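Sn-glycerol-3-phosphate ABC transporter substrate-binding protein UspB (Mycobacterium tuberculosis, PDB 4MFI) binds glycerophosphocholine as the substrate-binding subunit of an ABC transporter and probably delivers it to the membrane components for uptake. Local coordinates at residues Asp133-Asp138 with Cys302-Ala307; Pro149-Thr154 with Ala337-Gln342; Gly274-Ile279 with Phe285-Ala290; Asn332-Ala337 with Val353-Glu358; Gly344-Arg349 with Arg369-Gln374. All coordinates share one frame; numbering follows the deposited sequence.

How the interactions relate
Interactions 1, 2 and 5 form a contiguous group, with centres 8 to 12 Å apart, around strand 144-160. G305 bonds the backbone of S153 and the side chain of R152, and L346 N bonds the carbonyl O of R152. Interaction 4 extends this group outward: it shares A337 and helix 333-343 with interaction 2, and its T336 bonds V348 of interaction 5. Interaction 3, nested in the loops closed by interactions 1 and 2, reaches the same mixed sheet through strand 287-290 and touches interaction 5 through V370. Interactions 1 and 2 alternate and join residues over 160 apart, interlocking distant parts of this solute-binding fold; 4 and 5 follow 1 and 3, alternating with each other.

Interaction 1 (Asp133-Asp138 with Cys302-Ala307); sequences DSLLAD and CPTGGA
T304 and D138 approach each other from opposite directions, hydroxyl against carboxylate, while the methyl of the same threonine reaches the helix beside it. T304 OG1 sits between its own backbone N and carbonyl carbon (chi1 61°), which sends the hydroxyl to the aspartate and CG2 to S134 and L135 of helix 133-137. OG1 donates to D138 OD2 at 2.8 Å. The acceptor is met on its syn side, with the donor 28° out of the carboxylate plane. T304 CG2 lies 3.7 Å from L135 CD2, the two side chains slanting across one another, and 3.6 Å from S134 OG. That serine hydroxyl finds its polar partner in T378 OG1, so towards T304 it offers only a van der Waals contact. One short side chain thus meets a carboxylate on one branch and L135, with S134, on the other. R152 of strand 144-160 is the second partner of D138 OD2, through a salt bridge from NH2, which also makes a weak hydrogen bond with T304 OG1; its NE bonds G305 O. With a hydroxyl and a guanidinium both directed at one carboxylate oxygen, D138 probably remains ionised, its charge probably offset by R152 within a largely buried junction.

Interaction 2 (Pro149-Thr154 with Ala337-Gln342); sequences PYARST and AYFSQQ
Y150 and F339 bring their rings together obliquely, with centroids 4.7 Å apart and planes at 35°. The tight part lies at the far ends of both rings. F339 CZ is 3.9 Å from Y150 CE2, and F339 CE1 comes within 3.6 Å of Y150 OH, while CE2 of the phenylalanine lies over one face of the tyrosine. With CG anti to the backbone N (chi1 -169°), the F339 ring extends from the helix to reach Y150 and A151. Contact is looser beside the tyrosine: A151 CB stands at the edge of the F339 ring, 4.1 Å from CE2. No hydrogen bond crosses this apolar interface. The more open part is beside F339, where exposed Q342 lays CG over a face of the partly exposed Y338 ring, which also meets R59. Y150 OH is not left to the phenylalanine alone, since it bonds E53 of helix 50-63; L56 of that helix also touches F339. Y150 and A151 form a classic beta bulge opposite A307, at the corner of strand 144-160, so helix 333-343 packs on the kink in this strand with helix 50-63 alongside and strand 307-310 paired to it.

Interaction 3 (Gly274-Ile279 with Phe285-Ala290); sequences GSLAGI and FDFGAA
I279 places its CG2 methyl over one face of the F287 ring, 4.0 Å from the centroid and 17° off the ring normal, a CH-pi contact shifted towards the rim. The closest ring atom is CZ, with I279 CG2 at 3.8 Å. L276 comes to the same ring in another way: its CD1 lies near the ring plane, at the edge, 4.1 Å from F287 CE2. The phenylalanine therefore meets one methyl over its face and another at its border, and both aliphatic side chains slant across it. For I279, the branch that touches is the one anti to the backbone N; CG1 goes beside that nitrogen instead. The two residues are one helical turn apart, which brings the ends of both side chains to the same ring; I279 points at the strand, L276 reaches it with its tip, and the turn is held by I279 N bonding S275 O at 3.0 Å. This helix, 276-282, joins strand 268-272 to strand 287-290. Both strands run antiparallel to 144-160 and hence parallel to each other, so the unit is a beta-alpha-beta crossover of the kind that builds the alpha/beta lobes of solute-binding proteins. Further out, Y158 of strand 144-160 touches both L276 and I279, and F261 of helix 257-262 packs on I279 and F287. R367 has two links to the phenylalanine, a cation-pi contact with its ring and a hydrogen bond from NH2 to its carbonyl O. Backbone bonds of G288 with Y159 and of A290 with F157 fix the strand itself to the sheet.

Interaction 4 (Asn332-Ala337 with Val353-Glu358); sequences NPTNTA and VDDASE
D355 leaves its backbone with CB directed at helix 333-343, and its CG, anti to the backbone N (chi1 176°), comes to 4.2 Å from A337 CB. Beyond CG the two oxygens part company. OD1 reaches the exposed T334, 3.9 Å from its OG1. OD2 lies 3.9 Å from A337 CB but is spent mainly on its own helix. It accepts E358 N at 3.0 Å, on the anti side of the carboxylate and 19° out of its plane. This is an N-cap: D355 stands right before helix 356-364, where a carboxylate would probably be favoured by the helix end. S357 OG also lies by OD2, but the modelled separation is improbably short and the contact is doubtful. The neighbouring helix 333-343 begins with a cap of its own, N332 OD1 accepting N335 N at 2.8 Å, nearly in line with C=O. The gap between the two capped ends is bridged by one water, which donates to T334 O at 3.0 Å and to S357 OG at 2.8 Å. One turn deeper, the buried E358 bends at chi2 (66°) and lays OE1 against A337 CB, at 3.8 Å. Q341 NE2, further along helix 333-343, bonds that OE1 and also S357 OG.

Interaction 5 (Gly344-Arg349 with Arg369-Gln374); sequences GYLPVR and RVALDQ
P347 and L372 make the tight apolar pair here, crossing at about a right angle with L372 CD2 set against the pyrrolidine ring. CD2 stands 3.4 Å from P347 CD, closer than carbons usually come, and 3.9 Å from P347 CG. Both side-chain torsions of the leucine lie away from the usual rotamers (chi1 -92°, chi2 -136°), so the short approach may reflect strain or an imperfectly defined side chain and is best read with caution. The second apolar pair is relaxed: L346 CD2 touches A371 CB at 3.9 Å. These two pairs come from consecutive residues of each segment, and they carry the whole contact, with no hydrogen bond across it. The 344-349 segment is the irregular connection that follows helix 333-343. G344 leaves the helical conformation with positive phi (93°), and the chain is extended through Y345 to P347, beside strand 144-160. Among its polar bonds, Y345 O accepts from S340 OG, L346 pairs by backbone with R152, V348 N bonds T336 OG1, and R349 NE makes a salt bridge with D130. At the opposing helix, D373 N reaches R369 O at 2.8 Å, while Q374 bonds L292 N through OE1 and P155 O through NE2. Further packing surrounds both pairs: P347 also rests on S340 and E358, L372 on E358 and L362, and L346 on T154 of the strand.

Interaction 1 (Asp133-Asp138 with Cys302-Ala307)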
# COMPACT_ATOMS: atom_id res chain seq x y z
N ASP A 133 8.20 6.94 -8.90
CA ASP A 133 9.15 7.45 -7.91
C ASP A 133 8.87 6.94 -6.51
O ASP A 133 9.78 6.42 -5.84
CB ASP A 133 9.18 8.98 -7.90
CG ASP A 133 9.86 9.58 -9.12
OD1 ASP A 133 10.52 8.83 -9.87
OD2 ASP A 133 9.75 10.81 -9.32
N SER A 134 7.63 7.08 -6.05
CA SER A 134 7.30 6.70 -4.69
C SER A 134 7.42 5.20 -4.50
O SER A 134 7.83 4.74 -3.43
CB SER A 134 5.89 7.17 -4.29
OG SER A 134 4.91 6.49 -5.06
N LEU A 135 7.08 4.43 -5.53
CA LEU A 135 7.05 2.97 -5.39
C LEU A 135 8.44 2.38 -5.21
O LEU A 135 8.61 1.39 -4.50
CB LEU A 135 6.33 2.31 -6.57
CG LEU A 135 4.84 2.67 -6.72
CD1 LEU A 135 4.23 1.90 -7.89
CD2 LEU A 135 4.07 2.42 -5.43
N LEU A 136 9.44 2.98 -5.85
CA LEU A 136 10.82 2.56 -5.62
C LEU A 136 11.38 3.14 -4.32
O LEU A 136 12.11 2.46 -3.59
CB LEU A 136 11.70 2.93 -6.82
CG LEU A 136 13.15 2.45 -6.71
CD1 LEU A 136 13.21 0.93 -6.58
CD2 LEU A 136 13.94 2.91 -7.92
N ALA A 137 11.03 4.40 -4.03
CA ALA A 137 11.47 5.07 -2.80
C ALA A 137 10.95 4.38 -1.55
O ALA A 137 11.53 4.52 -0.47
CB ALA A 137 11.06 6.53 -2.81
N ASP A 138 9.85 3.64 -1.68
CA ASP A 138 9.28 2.88 -0.57
C ASP A 138 10.28 1.92 0.06
O ASP A 138 10.15 1.57 1.24
CB ASP A 138 8.09 2.04 -1.05
CG ASP A 138 6.84 2.86 -1.31
OD1 ASP A 138 6.61 3.89 -0.63
OD2 ASP A 138 6.07 2.46 -2.20
N CYS A 302 -1.43 10.95 -0.08
CA CYS A 302 -1.91 9.61 -0.38
C CYS A 302 -0.73 8.65 -0.27
O CYS A 302 0.26 8.82 -0.97
CB CYS A 302 -2.48 9.56 -1.80
SG CYS A 302 -3.16 7.95 -2.25
N PRO A 303 -0.84 7.63 0.59
CA PRO A 303 0.25 6.66 0.72
C PRO A 303 0.18 5.60 -0.37
O PRO A 303 -0.82 5.49 -1.10
CB PRO A 303 -0.03 6.01 2.07
CG PRO A 303 -1.53 6.01 2.13
CD PRO A 303 -1.95 7.33 1.51
N THR A 304 1.24 4.82 -0.47
CA THR A 304 1.20 3.61 -1.27
C THR A 304 1.12 2.41 -0.33
O THR A 304 1.23 2.56 0.89
CB THR A 304 2.44 3.50 -2.13
OG1 THR A 304 3.57 3.44 -1.25
CG2 THR A 304 2.57 4.73 -3.03
N GLY A 305 0.94 1.22 -0.90
CA GLY A 305 0.82 0.01 -0.11
C GLY A 305 1.16 -1.20 -0.94
O GLY A 305 1.43 -1.10 -2.14
N GLY A 306 1.16 -2.37 -0.31
CA GLY A 306 1.44 -3.61 -1.01
C GLY A 306 2.82 -4.17 -0.75
O GLY A 306 3.40 -3.95 0.32
N ALA A 307 3.37 -4.88 -1.74
CA ALA A 307 4.58 -5.67 -1.53
C ALA A 307 5.57 -5.59 -2.68
O ALA A 307 5.20 -5.34 -3.83
CB ALA A 307 4.21 -7.13 -1.27

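Interaction 2 (Pro149-Thr154 with Ala337-Gln342)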
# COMPACT_ATOMS: atom_id res chain seq x y z
N PRO A 149 9.35 -2.65 -6.35
CA PRO A 149 7.89 -2.76 -6.24
C PRO A 149 7.31 -3.79 -7.20
O PRO A 149 7.79 -3.91 -8.33
CB PRO A 149 7.41 -1.35 -6.63
CG PRO A 149 8.52 -0.81 -7.50
CD PRO A 149 9.77 -1.33 -6.85
N TYR A 150 6.29 -4.53 -6.75
CA TYR A 150 5.75 -5.64 -7.52
C TYR A 150 4.22 -5.64 -7.53
O TYR A 150 3.60 -5.52 -8.59
CB TYR A 150 6.28 -6.95 -6.94
CG TYR A 150 5.77 -8.23 -7.57
CD1 TYR A 150 6.17 -8.62 -8.84
CD2 TYR A 150 4.93 -9.08 -6.85
CE1 TYR A 150 5.73 -9.82 -9.40
CE2 TYR A 150 4.48 -10.28 -7.40
CZ TYR A 150 4.88 -10.64 -8.67
OH TYR A 150 4.45 -11.84 -9.21
N ALA A 151 3.61 -5.76 -6.35
CA ALA A 151 2.15 -5.79 -6.21
C ALA A 151 1.74 -4.60 -5.36
O ALA A 151 1.66 -4.71 -4.13
CB ALA A 151 1.70 -7.10 -5.57
N ARG A 152 1.52 -3.46 -6.00
CA ARG A 152 1.35 -2.19 -5.30
C ARG A 152 -0.05 -1.62 -5.45
O ARG A 152 -0.69 -1.79 -6.48
CB ARG A 152 2.41 -1.18 -5.77
CG ARG A 152 3.86 -1.72 -5.76
CD ARG A 152 4.30 -2.31 -4.39
NE ARG A 152 3.90 -1.39 -3.34
CZ ARG A 152 4.61 -0.35 -2.93
NH1 ARG A 152 5.85 -0.14 -3.38
NH2 ARG A 152 4.09 0.47 -2.03
N SER A 153 -0.49 -0.92 -4.41
CA SER A 153 -1.83 -0.34 -4.35
C SER A 153 -1.73 1.03 -3.71
O SER A 153 -0.68 1.40 -3.18
CB SER A 153 -2.70 -1.21 -3.46
OG SER A 153 -2.12 -1.28 -2.17
N THR A 154 -2.82 1.79 -3.76
CA THR A 154 -2.96 3.01 -2.97
C THR A 154 -4.39 3.09 -2.47
O THR A 154 -5.26 2.36 -2.95
CB THR A 154 -2.70 4.30 -3.78
OG1 THR A 154 -3.82 4.55 -4.64
CG2 THR A 154 -1.42 4.23 -4.60
N ALA A 337 2.56 -3.98 -16.70
CA ALA A 337 1.27 -3.67 -17.30
C ALA A 337 0.40 -4.92 -17.34
O ALA A 337 -0.77 -4.89 -16.94
CB ALA A 337 1.45 -3.11 -18.70
N TYR A 338 0.98 -6.03 -17.80
CA TYR A 338 0.27 -7.31 -17.82
C TYR A 338 -0.19 -7.74 -16.42
O TYR A 338 -1.36 -8.11 -16.23
CB TYR A 338 1.14 -8.41 -18.44
CG TYR A 338 0.57 -9.79 -18.27
CD1 TYR A 338 -0.48 -10.23 -19.07
CD2 TYR A 338 1.06 -10.65 -17.30
CE1 TYR A 338 -1.01 -11.50 -18.91
CE2 TYR A 338 0.54 -11.91 -17.13
CZ TYR A 338 -0.50 -12.33 -17.93
OH TYR A 338 -1.02 -13.59 -17.75
N PHE A 339 0.72 -7.68 -15.45
CA PHE A 339 0.39 -8.06 -14.09
C PHE A 339 -0.77 -7.21 -13.56
O PHE A 339 -1.70 -7.73 -12.94
CB PHE A 339 1.62 -7.91 -13.19
CG PHE A 339 1.45 -8.52 -11.82
CD1 PHE A 339 1.49 -9.90 -11.65
CD2 PHE A 339 1.30 -7.71 -10.70
CE1 PHE A 339 1.35 -10.47 -10.39
CE2 PHE A 339 1.15 -8.27 -9.44
CZ PHE A 339 1.18 -9.65 -9.29
N SER A 340 -0.71 -5.91 -13.82
CA SER A 340 -1.76 -4.98 -13.42
C SER A 340 -3.12 -5.34 -14.03
O SER A 340 -4.13 -5.37 -13.34
CB SER A 340 -1.38 -3.54 -13.82
OG SER A 340 -2.44 -2.64 -13.54
N GLN A 341 -3.12 -5.62 -15.33
CA GLN A 341 -4.36 -5.98 -16.02
C GLN A 341 -4.98 -7.26 -15.47
O GLN A 341 -6.20 -7.41 -15.44
CB GLN A 341 -4.10 -6.13 -17.52
CG GLN A 341 -3.72 -4.83 -18.20
CD GLN A 341 -2.94 -5.04 -19.48
OE1 GLN A 341 -2.95 -6.13 -20.06
NE2 GLN A 341 -2.26 -3.99 -19.93
N GLN A 342 -4.13 -8.18 -15.03
CA GLN A 342 -4.60 -9.47 -14.54
C GLN A 342 -5.04 -9.46 -13.08
O GLN A 342 -5.86 -10.30 -12.68
CB GLN A 342 -3.51 -10.53 -14.73
CG GLN A 342 -3.20 -10.84 -16.18
CD GLN A 342 -4.42 -11.34 -16.93
OE1 GLN A 342 -5.10 -12.26 -16.48
NE2 GLN A 342 -4.71 -10.72 -18.07

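Interaction 3 (Gly274-Ile279 with Phe285-Ala290)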
# COMPACT_ATOMS: atom_id res chain seq x y z
N GLY A 274 -7.13 -1.95 -4.77
CA GLY A 274 -7.30 -3.39 -4.94
C GLY A 274 -8.75 -3.84 -4.85
O GLY A 274 -9.08 -4.96 -5.26
N SER A 275 -9.61 -2.97 -4.33
CA SER A 275 -11.03 -3.29 -4.20
C SER A 275 -11.84 -2.84 -5.41
O SER A 275 -13.04 -3.12 -5.48
CB SER A 275 -11.61 -2.64 -2.94
OG SER A 275 -11.06 -3.25 -1.78
N LEU A 276 -11.20 -2.16 -6.35
CA LEU A 276 -11.92 -1.58 -7.49
C LEU A 276 -12.67 -2.62 -8.32
O LEU A 276 -13.85 -2.44 -8.64
CB LEU A 276 -10.98 -0.74 -8.37
CG LEU A 276 -11.59 -0.07 -9.60
CD1 LEU A 276 -12.77 0.84 -9.23
CD2 LEU A 276 -10.54 0.72 -10.37
N ALA A 277 -12.01 -3.73 -8.66
CA ALA A 277 -12.66 -4.75 -9.47
C ALA A 277 -13.88 -5.35 -8.77
O ALA A 277 -14.93 -5.56 -9.39
CB ALA A 277 -11.66 -5.84 -9.83
N GLY A 278 -13.75 -5.62 -7.47
CA GLY A 278 -14.85 -6.19 -6.70
C GLY A 278 -16.04 -5.26 -6.57
O GLY A 278 -17.19 -5.68 -6.71
N ILE A 279 -15.77 -3.98 -6.31
CA ILE A 279 -16.82 -2.98 -6.24
C ILE A 279 -17.51 -2.83 -7.60
O ILE A 279 -18.74 -2.75 -7.67
CB ILE A 279 -16.26 -1.64 -5.73
CG1 ILE A 279 -15.80 -1.78 -4.28
CG2 ILE A 279 -17.30 -0.54 -5.87
CD1 ILE A 279 -14.95 -0.63 -3.77
N PHE A 285 -25.29 0.59 -8.72
CA PHE A 285 -25.52 2.02 -8.88
C PHE A 285 -24.29 2.61 -9.56
O PHE A 285 -23.23 1.97 -9.57
CB PHE A 285 -25.74 2.69 -7.52
CG PHE A 285 -24.63 2.43 -6.53
CD1 PHE A 285 -23.54 3.27 -6.46
CD2 PHE A 285 -24.69 1.34 -5.67
CE1 PHE A 285 -22.51 3.03 -5.57
CE2 PHE A 285 -23.66 1.10 -4.77
CZ PHE A 285 -22.57 1.94 -4.72
N ASP A 286 -24.42 3.81 -10.11
CA ASP A 286 -23.29 4.48 -10.74
C ASP A 286 -22.37 5.00 -9.64
O ASP A 286 -22.82 5.66 -8.70
CB ASP A 286 -23.79 5.65 -11.58
CG ASP A 286 -22.73 6.24 -12.49
OD1 ASP A 286 -21.65 5.62 -12.64
OD2 ASP A 286 -22.99 7.31 -13.07
N PHE A 287 -21.08 4.69 -9.74
CA PHE A 287 -20.12 5.20 -8.77
C PHE A 287 -18.91 5.83 -9.43
O PHE A 287 -18.57 5.53 -10.59
CB PHE A 287 -19.71 4.11 -7.75
CG PHE A 287 -18.77 3.07 -8.31
CD1 PHE A 287 -19.26 1.97 -9.00
CD2 PHE A 287 -17.40 3.18 -8.13
CE1 PHE A 287 -18.40 1.01 -9.51
CE2 PHE A 287 -16.53 2.23 -8.63
CZ PHE A 287 -17.03 1.14 -9.32
N GLY A 288 -18.27 6.73 -8.70
CA GLY A 288 -17.05 7.35 -9.14
C GLY A 288 -15.86 6.93 -8.30
O GLY A 288 -15.99 6.44 -7.16
N ALA A 289 -14.68 7.10 -8.88
CA ALA A 289 -13.43 6.98 -8.16
C ALA A 289 -12.71 8.31 -8.28
O ALA A 289 -12.72 8.92 -9.35
CB ALA A 289 -12.58 5.87 -8.74
N ALA A 290 -12.11 8.76 -7.19
CA ALA A 290 -11.40 10.02 -7.14
C ALA A 290 -10.10 9.83 -6.37
O ALA A 290 -10.02 8.98 -5.48
CB ALA A 290 -12.26 11.07 -6.45

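Interaction 4 (Asn332-Ala337 with Val353-Glu358)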
# COMPACT_ATOMS: atom_id res chain seq x y z
N ASN A 332 9.31 -5.19 -15.67
CA ASN A 332 9.57 -4.31 -16.81
C ASN A 332 8.25 -3.68 -17.29
O ASN A 332 7.18 -4.05 -16.79
CB ASN A 332 10.43 -5.01 -17.89
CG ASN A 332 9.64 -5.95 -18.81
OD1 ASN A 332 8.41 -5.94 -18.84
ND2 ASN A 332 10.37 -6.74 -19.60
N PRO A 333 8.31 -2.70 -18.21
CA PRO A 333 7.05 -2.00 -18.51
C PRO A 333 5.93 -2.89 -19.07
O PRO A 333 4.79 -2.79 -18.61
CB PRO A 333 7.48 -0.95 -19.54
CG PRO A 333 8.90 -0.67 -19.19
CD PRO A 333 9.47 -1.99 -18.76
N THR A 334 6.27 -3.75 -20.01
CA THR A 334 5.31 -4.71 -20.58
C THR A 334 4.73 -5.62 -19.50
O THR A 334 3.52 -5.86 -19.44
CB THR A 334 6.02 -5.60 -21.63
OG1 THR A 334 6.43 -4.79 -22.74
CG2 THR A 334 5.10 -6.69 -22.13
N ASN A 335 5.61 -6.12 -18.64
CA ASN A 335 5.20 -7.15 -17.70
C ASN A 335 4.44 -6.62 -16.50
O ASN A 335 3.52 -7.27 -16.01
CB ASN A 335 6.41 -7.99 -17.29
CG ASN A 335 6.91 -8.84 -18.43
OD1 ASN A 335 6.15 -9.22 -19.32
ND2 ASN A 335 8.21 -9.15 -18.42
N THR A 336 4.81 -5.44 -16.02
CA THR A 336 4.03 -4.85 -14.94
C THR A 336 2.64 -4.42 -15.44
O THR A 336 1.66 -4.52 -14.72
CB THR A 336 4.76 -3.68 -14.23
OG1 THR A 336 4.07 -3.34 -13.02
CG2 THR A 336 4.85 -2.44 -15.12
N ALA A 337 2.56 -3.98 -16.70
CA ALA A 337 1.27 -3.67 -17.30
C ALA A 337 0.40 -4.92 -17.34
O ALA A 337 -0.77 -4.89 -16.94
CB ALA A 337 1.45 -3.11 -18.70
N VAL A 353 2.46 3.28 -19.23
CA VAL A 353 1.37 4.02 -19.88
C VAL A 353 1.51 4.01 -21.40
O VAL A 353 0.53 4.22 -22.11
CB VAL A 353 1.25 5.50 -19.39
CG1 VAL A 353 1.22 5.55 -17.88
CG2 VAL A 353 2.40 6.35 -19.91
N ASP A 354 2.73 3.79 -21.89
CA ASP A 354 2.99 3.78 -23.33
C ASP A 354 2.87 2.38 -23.94
O ASP A 354 3.00 2.21 -25.15
CB ASP A 354 4.37 4.37 -23.64
CG ASP A 354 4.50 5.81 -23.20
OD1 ASP A 354 3.52 6.57 -23.34
OD2 ASP A 354 5.59 6.19 -22.71
N ASP A 355 2.63 1.39 -23.09
CA ASP A 355 2.39 0.02 -23.56
C ASP A 355 1.06 -0.03 -24.30
O ASP A 355 0.06 0.53 -23.84
CB ASP A 355 2.40 -0.95 -22.37
CG ASP A 355 2.07 -2.38 -22.78
OD1 ASP A 355 2.96 -3.09 -23.30
OD2 ASP A 355 0.91 -2.80 -22.58
N ALA A 356 1.04 -0.70 -25.45
CA ALA A 356 -0.15 -0.75 -26.29
C ALA A 356 -1.35 -1.37 -25.58
O ALA A 356 -2.46 -0.81 -25.62
CB ALA A 356 0.15 -1.49 -27.59
N SER A 357 -1.14 -2.52 -24.95
CA SER A 357 -2.22 -3.19 -24.22
C SER A 357 -2.72 -2.33 -23.06
O SER A 357 -3.92 -2.29 -22.78
CB SER A 357 -1.76 -4.56 -23.71
OG SER A 357 -0.80 -4.43 -22.68
N GLU A 358 -1.80 -1.64 -22.40
CA GLU A 358 -2.17 -0.77 -21.28
C GLU A 358 -2.98 0.43 -21.75
O GLU A 358 -3.93 0.83 -21.08
CB GLU A 358 -0.92 -0.31 -20.52
CG GLU A 358 -1.22 0.54 -19.28
CD GLU A 358 -1.93 -0.22 -18.18
OE1 GLU A 358 -1.99 -1.47 -18.23
OE2 GLU A 358 -2.43 0.44 -17.24
O HOH W 1 1.44 -5.78 -21.57

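Interaction 5 (Gly344-Arg349 with Arg369-Gln374)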
# COMPACT_ATOMS: atom_id res chain seq x y z
N GLY A 344 -5.27 -6.23 -10.82
CA GLY A 344 -5.79 -5.02 -10.22
C GLY A 344 -4.76 -4.22 -9.45
O GLY A 344 -5.06 -3.11 -8.99
N TYR A 345 -3.56 -4.77 -9.29
CA TYR A 345 -2.45 -3.99 -8.76
C TYR A 345 -2.04 -2.95 -9.80
O TYR A 345 -2.45 -3.03 -10.96
CB TYR A 345 -1.27 -4.89 -8.34
CG TYR A 345 -1.62 -5.70 -7.13
CD1 TYR A 345 -1.74 -5.10 -5.88
CD2 TYR A 345 -1.86 -7.07 -7.22
CE1 TYR A 345 -2.08 -5.83 -4.76
CE2 TYR A 345 -2.20 -7.80 -6.10
CZ TYR A 345 -2.31 -7.18 -4.88
OH TYR A 345 -2.66 -7.91 -3.77
N LEU A 346 -1.26 -1.96 -9.38
CA LEU A 346 -0.94 -0.83 -10.24
C LEU A 346 0.38 -1.04 -10.97
O LEU A 346 1.32 -1.61 -10.41
CB LEU A 346 -0.88 0.45 -9.39
CG LEU A 346 -2.16 0.73 -8.59
CD1 LEU A 346 -2.01 1.95 -7.71
CD2 LEU A 346 -3.35 0.87 -9.53
N PRO A 347 0.48 -0.59 -12.24
CA PRO A 347 1.75 -0.71 -12.95
C PRO A 347 2.85 0.05 -12.21
O PRO A 347 2.62 1.19 -11.79
CB PRO A 347 1.46 -0.06 -14.32
CG PRO A 347 -0.04 -0.09 -14.45
CD PRO A 347 -0.57 0.04 -13.06
N VAL A 348 4.03 -0.56 -12.07
CA VAL A 348 5.08 0.04 -11.24
C VAL A 348 6.08 0.85 -12.06
O VAL A 348 7.01 1.44 -11.49
CB VAL A 348 5.81 -1.02 -10.39
CG1 VAL A 348 4.80 -1.85 -9.59
CG2 VAL A 348 6.68 -1.93 -11.26
N ARG A 349 5.90 0.89 -13.38
CA ARG A 349 6.79 1.61 -14.28
C ARG A 349 6.08 2.80 -14.89
O ARG A 349 4.93 2.66 -15.35
CB ARG A 349 7.28 0.69 -15.41
CG ARG A 349 8.13 -0.48 -14.93
CD ARG A 349 9.51 -0.03 -14.47
NE ARG A 349 10.30 0.38 -15.61
CZ ARG A 349 11.28 -0.35 -16.15
NH1 ARG A 349 11.60 -1.53 -15.64
NH2 ARG A 349 11.92 0.12 -17.21
N ARG A 369 -7.81 4.36 -14.73
CA ARG A 369 -6.99 5.54 -15.06
C ARG A 369 -6.89 6.54 -13.89
O ARG A 369 -5.83 7.13 -13.67
CB ARG A 369 -7.45 6.24 -16.33
CG ARG A 369 -6.38 7.18 -16.91
CD ARG A 369 -6.92 8.13 -17.97
NE ARG A 369 -7.41 7.45 -19.17
CZ ARG A 369 -6.64 6.98 -20.15
NH1 ARG A 369 -5.32 7.08 -20.08
NH2 ARG A 369 -7.19 6.38 -21.20
N VAL A 370 -7.98 6.72 -13.14
CA VAL A 370 -7.91 7.56 -11.94
C VAL A 370 -6.84 7.03 -10.98
O VAL A 370 -6.01 7.80 -10.47
CB VAL A 370 -9.27 7.64 -11.21
CG1 VAL A 370 -9.11 8.31 -9.84
CG2 VAL A 370 -10.28 8.39 -12.07
N ALA A 371 -6.84 5.72 -10.75
CA ALA A 371 -5.86 5.10 -9.86
C ALA A 371 -4.43 5.30 -10.39
O ALA A 371 -3.51 5.59 -9.62
CB ALA A 371 -6.16 3.62 -9.68
N LEU A 372 -4.26 5.15 -11.70
CA LEU A 372 -2.99 5.38 -12.36
C LEU A 372 -2.50 6.80 -12.18
O LEU A 372 -1.33 7.05 -11.84
CB LEU A 372 -3.15 5.15 -13.86
CG LEU A 372 -2.87 3.78 -14.43
CD1 LEU A 372 -2.06 3.92 -15.71
CD2 LEU A 372 -2.11 3.00 -13.42
N ASP A 373 -3.39 7.75 -12.44
CA ASP A 373 -3.02 9.16 -12.46
C ASP A 373 -2.66 9.70 -11.08
O ASP A 373 -1.99 10.73 -10.97
CB ASP A 373 -4.14 9.99 -13.09
CG ASP A 373 -4.26 9.75 -14.59
OD1 ASP A 373 -3.33 9.18 -15.20
OD2 ASP A 373 -5.31 10.12 -15.16
N GLN A 374 -3.07 9.00 -10.03
CA GLN A 374 -2.72 9.43 -8.68
C GLN A 374 -1.28 9.07 -8.29
O GLN A 374 -0.72 9.66 -7.37
CB GLN A 374 -3.71 8.86 -7.66
CG GLN A 374 -3.54 9.47 -6.27
CD GLN A 374 -4.58 9.03 -5.25
OE1 GLN A 374 -4.91 9.79 -4.35
NE2 GLN A 374 -5.07 7.80 -5.37